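Local coordinates for replication protein A (Methanococcus maripaludis, PDB 3E0E), which probably binds DNA through OB-fold domains, of which this chain is one, cut from a longer protein, at residues K66-V72 and I90-S96. Residues are numbered along the deposited sequence; the frame is centred on the assembly and turned at random.
Sequences KGDIAEV and IGIIEKS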
ATOM      1  N   LYS A  66      11.732   2.932   1.064  1.00 15.31           N
ATOM      2  CA  LYS A  66      11.226   4.082   1.795  1.00 14.73           C
ATOM      3  C   LYS A  66      11.572   5.313   0.972  1.00 13.81           C
ATOM      4  O   LYS A  66      12.683   5.432   0.456  1.00 13.93           O
ATOM      5  CB  LYS A  66      11.880   4.177   3.174  1.00 15.39           C
ATOM      6  CG  LYS A  66      11.568   5.471   3.916  1.00 15.53           C
ATOM      7  CD  LYS A  66      12.217   5.490   5.290  1.00 16.23           C
ATOM      8  CE  LYS A  66      12.042   6.842   5.967  1.00 19.15           C
ATOM      9  NZ  LYS A  66      10.611   7.254   6.075  1.00 16.39           N
ATOM     10  N   GLY A  67      10.615   6.221   0.842  1.00 12.64           N
ATOM     11  CA  GLY A  67      10.849   7.421   0.063  1.00 12.56           C
ATOM     12  C   GLY A  67      10.241   7.335  -1.325  1.00 11.52           C
ATOM     13  O   GLY A  67       9.984   8.364  -1.962  1.00 10.29           O
ATOM     14  N   ASP A  68      10.018   6.116  -1.809  1.00  9.24           N
ATOM     15  CA  ASP A  68       9.415   5.942  -3.127  1.00 10.35           C
ATOM     16  C   ASP A  68       7.994   6.477  -3.103  1.00  9.32           C
ATOM     17  O   ASP A  68       7.302   6.388  -2.084  1.00  7.84           O
ATOM     18  CB  ASP A  68       9.333   4.463  -3.533  1.00 10.77           C
ATOM     19  CG  ASP A  68      10.670   3.874  -3.924  1.00 15.16           C
ATOM     20  OD1 ASP A  68      11.616   4.641  -4.197  1.00 16.91           O
ATOM     21  OD2 ASP A  68      10.761   2.627  -3.978  1.00 16.93           O
ATOM     22  N   ILE A  69       7.566   7.033  -4.231  1.00  9.32           N
ATOM     23  CA  ILE A  69       6.202   7.521  -4.363  1.00  9.71           C
ATOM     24  C   ILE A  69       5.561   6.469  -5.257  1.00  8.70           C
ATOM     25  O   ILE A  69       5.982   6.255  -6.395  1.00  8.30           O
ATOM     26  CB  ILE A  69       6.147   8.908  -5.022  1.00 10.97           C
ATOM     27  CG1 ILE A  69       6.969   9.894  -4.189  1.00 12.83           C
ATOM     28  CG2 ILE A  69       4.698   9.377  -5.111  1.00 10.52           C
ATOM     29  CD1 ILE A  69       6.997  11.297  -4.726  1.00 18.33           C
ATOM     30  N   ALA A  70       4.549   5.796  -4.728  1.00  9.12           N
ATOM     31  CA  ALA A  70       3.915   4.729  -5.470  1.00 10.54           C
ATOM     32  C   ALA A  70       2.449   4.928  -5.789  1.00  9.96           C
ATOM     33  O   ALA A  70       1.728   5.630  -5.076  1.00  9.01           O
ATOM     34  CB  ALA A  70       4.098   3.418  -4.705  1.00 12.79           C
ATOM     35  N   GLU A  71       2.026   4.301  -6.884  1.00  8.70           N
ATOM     36  CA  GLU A  71       0.636   4.320  -7.304  1.00 10.89           C
ATOM     37  C   GLU A  71       0.116   3.002  -6.763  1.00  9.96           C
ATOM     38  O   GLU A  71       0.499   1.934  -7.236  1.00 10.21           O
ATOM     39  CB  GLU A  71       0.524   4.334  -8.825  1.00 12.56           C
ATOM     40  CG  GLU A  71      -0.900   4.531  -9.305  1.00 17.81           C
ATOM     41  CD  GLU A  71      -0.993   4.691 -10.807  1.00 19.68           C
ATOM     42  OE1 GLU A  71      -2.086   5.044 -11.298  1.00 23.61           O
ATOM     43  OE2 GLU A  71       0.024   4.464 -11.495  1.00 21.11           O
ATOM     44  N   VAL A  72      -0.746   3.083  -5.759  1.00  8.38           N
ATOM     45  CA  VAL A  72      -1.292   1.898  -5.116  1.00  9.14           C
ATOM     46  C   VAL A  72      -2.785   1.767  -5.358  1.00  8.75           C
ATOM     47  O   VAL A  72      -3.550   2.639  -4.974  1.00 10.43           O
ATOM     48  CB  VAL A  72      -1.060   1.954  -3.589  1.00 10.29           C
ATOM     49  CG1 VAL A  72      -1.600   0.704  -2.942  1.00 10.27           C
ATOM     50  CG2 VAL A  72       0.424   2.119  -3.285  1.00 11.66           C
ATOM     51  N   ILE A  90       0.510  -2.302  -7.649  1.00  7.80           N
ATOM     52  CA  ILE A  90       1.404  -1.241  -7.206  1.00  7.91           C
ATOM     53  C   ILE A  90       2.463  -0.955  -8.269  1.00 10.28           C
ATOM     54  O   ILE A  90       2.957  -1.865  -8.941  1.00 12.49           O
ATOM     55  CB  ILE A  90       2.087  -1.600  -5.854  1.00  8.86           C
ATOM     56  CG1 ILE A  90       2.988  -0.445  -5.402  1.00  9.66           C
ATOM     57  CG2 ILE A  90       2.863  -2.910  -5.979  1.00  6.94           C
ATOM     58  CD1 ILE A  90       3.464  -0.577  -3.959  1.00 10.02           C
ATOM     59  N   GLY A  91       2.778   0.325  -8.433  1.00 10.84           N
ATOM     60  CA  GLY A  91       3.781   0.737  -9.394  1.00 10.76           C
ATOM     61  C   GLY A  91       4.508   1.924  -8.811  1.00  9.43           C
ATOM     62  O   GLY A  91       3.954   2.640  -7.983  1.00 11.47           O
ATOM     63  N   ILE A  92       5.747   2.144  -9.228  1.00 10.57           N
ATOM     64  CA  ILE A  92       6.513   3.267  -8.712  1.00 12.23           C
ATOM     65  C   ILE A  92       6.382   4.485  -9.621  1.00 12.80           C
ATOM     66  O   ILE A  92       6.708   4.430 -10.809  1.00 15.28           O
ATOM     67  CB  ILE A  92       8.004   2.897  -8.578  1.00 11.60           C
ATOM     68  CG1 ILE A  92       8.155   1.702  -7.635  1.00 14.40           C
ATOM     69  CG2 ILE A  92       8.794   4.087  -8.062  1.00 14.33           C
ATOM     70  CD1 ILE A  92       9.548   1.145  -7.576  1.00 17.36           C
ATOM     71  N   ILE A  93       5.897   5.582  -9.054  1.00 10.86           N
ATOM     72  CA  ILE A  93       5.734   6.822  -9.796  1.00 12.82           C
ATOM     73  C   ILE A  93       7.075   7.545  -9.849  1.00 13.07           C
ATOM     74  O   ILE A  93       7.565   7.902 -10.920  1.00 13.47           O
ATOM     75  CB  ILE A  93       4.709   7.745  -9.110  1.00 13.17           C
ATOM     76  CG1 ILE A  93       3.348   7.048  -9.044  1.00 14.53           C
ATOM     77  CG2 ILE A  93       4.648   9.085  -9.828  1.00 11.56           C
ATOM     78  CD1 ILE A  93       2.814   6.582 -10.369  1.00 19.44           C
ATOM     79  N   GLU A  94       7.664   7.741  -8.678  1.00 12.08           N
ATOM     80  CA  GLU A  94       8.944   8.423  -8.559  1.00 13.13           C
ATOM     81  C   GLU A  94       9.784   7.715  -7.506  1.00 13.90           C
ATOM     82  O   GLU A  94       9.353   7.546  -6.364  1.00 14.72           O
ATOM     83  CB  GLU A  94       8.713   9.882  -8.165  1.00 12.93           C
ATOM     84  CG  GLU A  94       9.970  10.711  -7.990  1.00 17.10           C
ATOM     85  CD  GLU A  94       9.656  12.169  -7.733  1.00 18.08           C
ATOM     86  OE1 GLU A  94       9.322  12.890  -8.699  1.00 21.62           O
ATOM     87  OE2 GLU A  94       9.724  12.589  -6.562  1.00 18.45           O
ATOM     88  N   LYS A  95      10.980   7.290  -7.889  1.00 15.45           N
ATOM     89  CA  LYS A  95      11.853   6.599  -6.953  1.00 17.82           C
ATOM     90  C   LYS A  95      12.393   7.553  -5.901  1.00 19.46           C
ATOM     91  O   LYS A  95      12.601   8.739  -6.165  1.00 20.48           O
ATOM     92  CB  LYS A  95      13.010   5.928  -7.693  1.00 18.15           C
ATOM     93  CG  LYS A  95      12.596   4.702  -8.490  1.00 22.33           C
ATOM     94  CD  LYS A  95      13.805   3.896  -8.943  1.00 24.96           C
ATOM     95  CE  LYS A  95      14.609   4.626 -10.006  1.00 25.82           C
ATOM     96  NZ  LYS A  95      13.847   4.767 -11.276  1.00 26.61           N
ATOM     97  N   SER A  96      12.618   7.022  -4.704  1.00 20.44           N
ATOM     98  CA  SER A  96      13.129   7.807  -3.589  1.00 23.78           C
ATOM     99  C   SER A  96      14.321   8.664  -3.992  1.00 25.52           C
ATOM    100  O   SER A  96      14.432   9.820  -3.588  1.00 25.82           O
ATOM    101  CB  SER A  96      13.541   6.883  -2.445  1.00 23.20           C
ATOM    102  OG  SER A  96      14.210   7.608  -1.429  1.00 23.70           O
TER
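The carboxylate of D68 has OD1 turned to S96, while OD2 bonds to the backbone N of K65. CD1 of I92 lies over one face of this group, 4.1 Å from OD2, and CA of K95 is displaced to that side. OD1 takes the N-H of S96 nearly head-on, close to the carboxylate plane, at 2.6 Å from S96 N. CG of D68 lies beside its own backbone N (chi1 -74°), which brings OD1 across to S96. With alanine in place of D68, the N-H groups of S96 and K65 would probably lose a carboxylate acceptor, and the chain around S96 would be held less firmly. The carboxylate of E94 lies next to a methyl: its OE2 is 3.5 Å from CD1 of I69, and the two side chains run side by side.

The backbones pair as antiparallel strands. E71 and G91 exchange two hydrogen bonds, with E71 N 2.8 Å from G91 O. At I69 the register slips by one residue. The carbonyl O of I69 accepts from both I93 N, at 2.7 Å, and E94 N, at 3.2 Å. This is a classic beta bulge. I93, at the bulge, lays its CD1 3.6 Å from CB of E71, with OE2 of E71 also near that methyl. On the other face, CD1 of I90 meets CG2 of V72 at 4.1 Å, and CB of A70 also packs on I90. F62, L42 and L44 continue this apolar side into the core.

Strand 69-78 also bonds along its other edge to strand 12-29. Strand 89-92 is thus joined to the curled sheet through strand 69-78. A bulged antiparallel pair within a strongly curled mixed sheet fits the OB-fold barrel, the nucleic acid binding domain to which both segments belong.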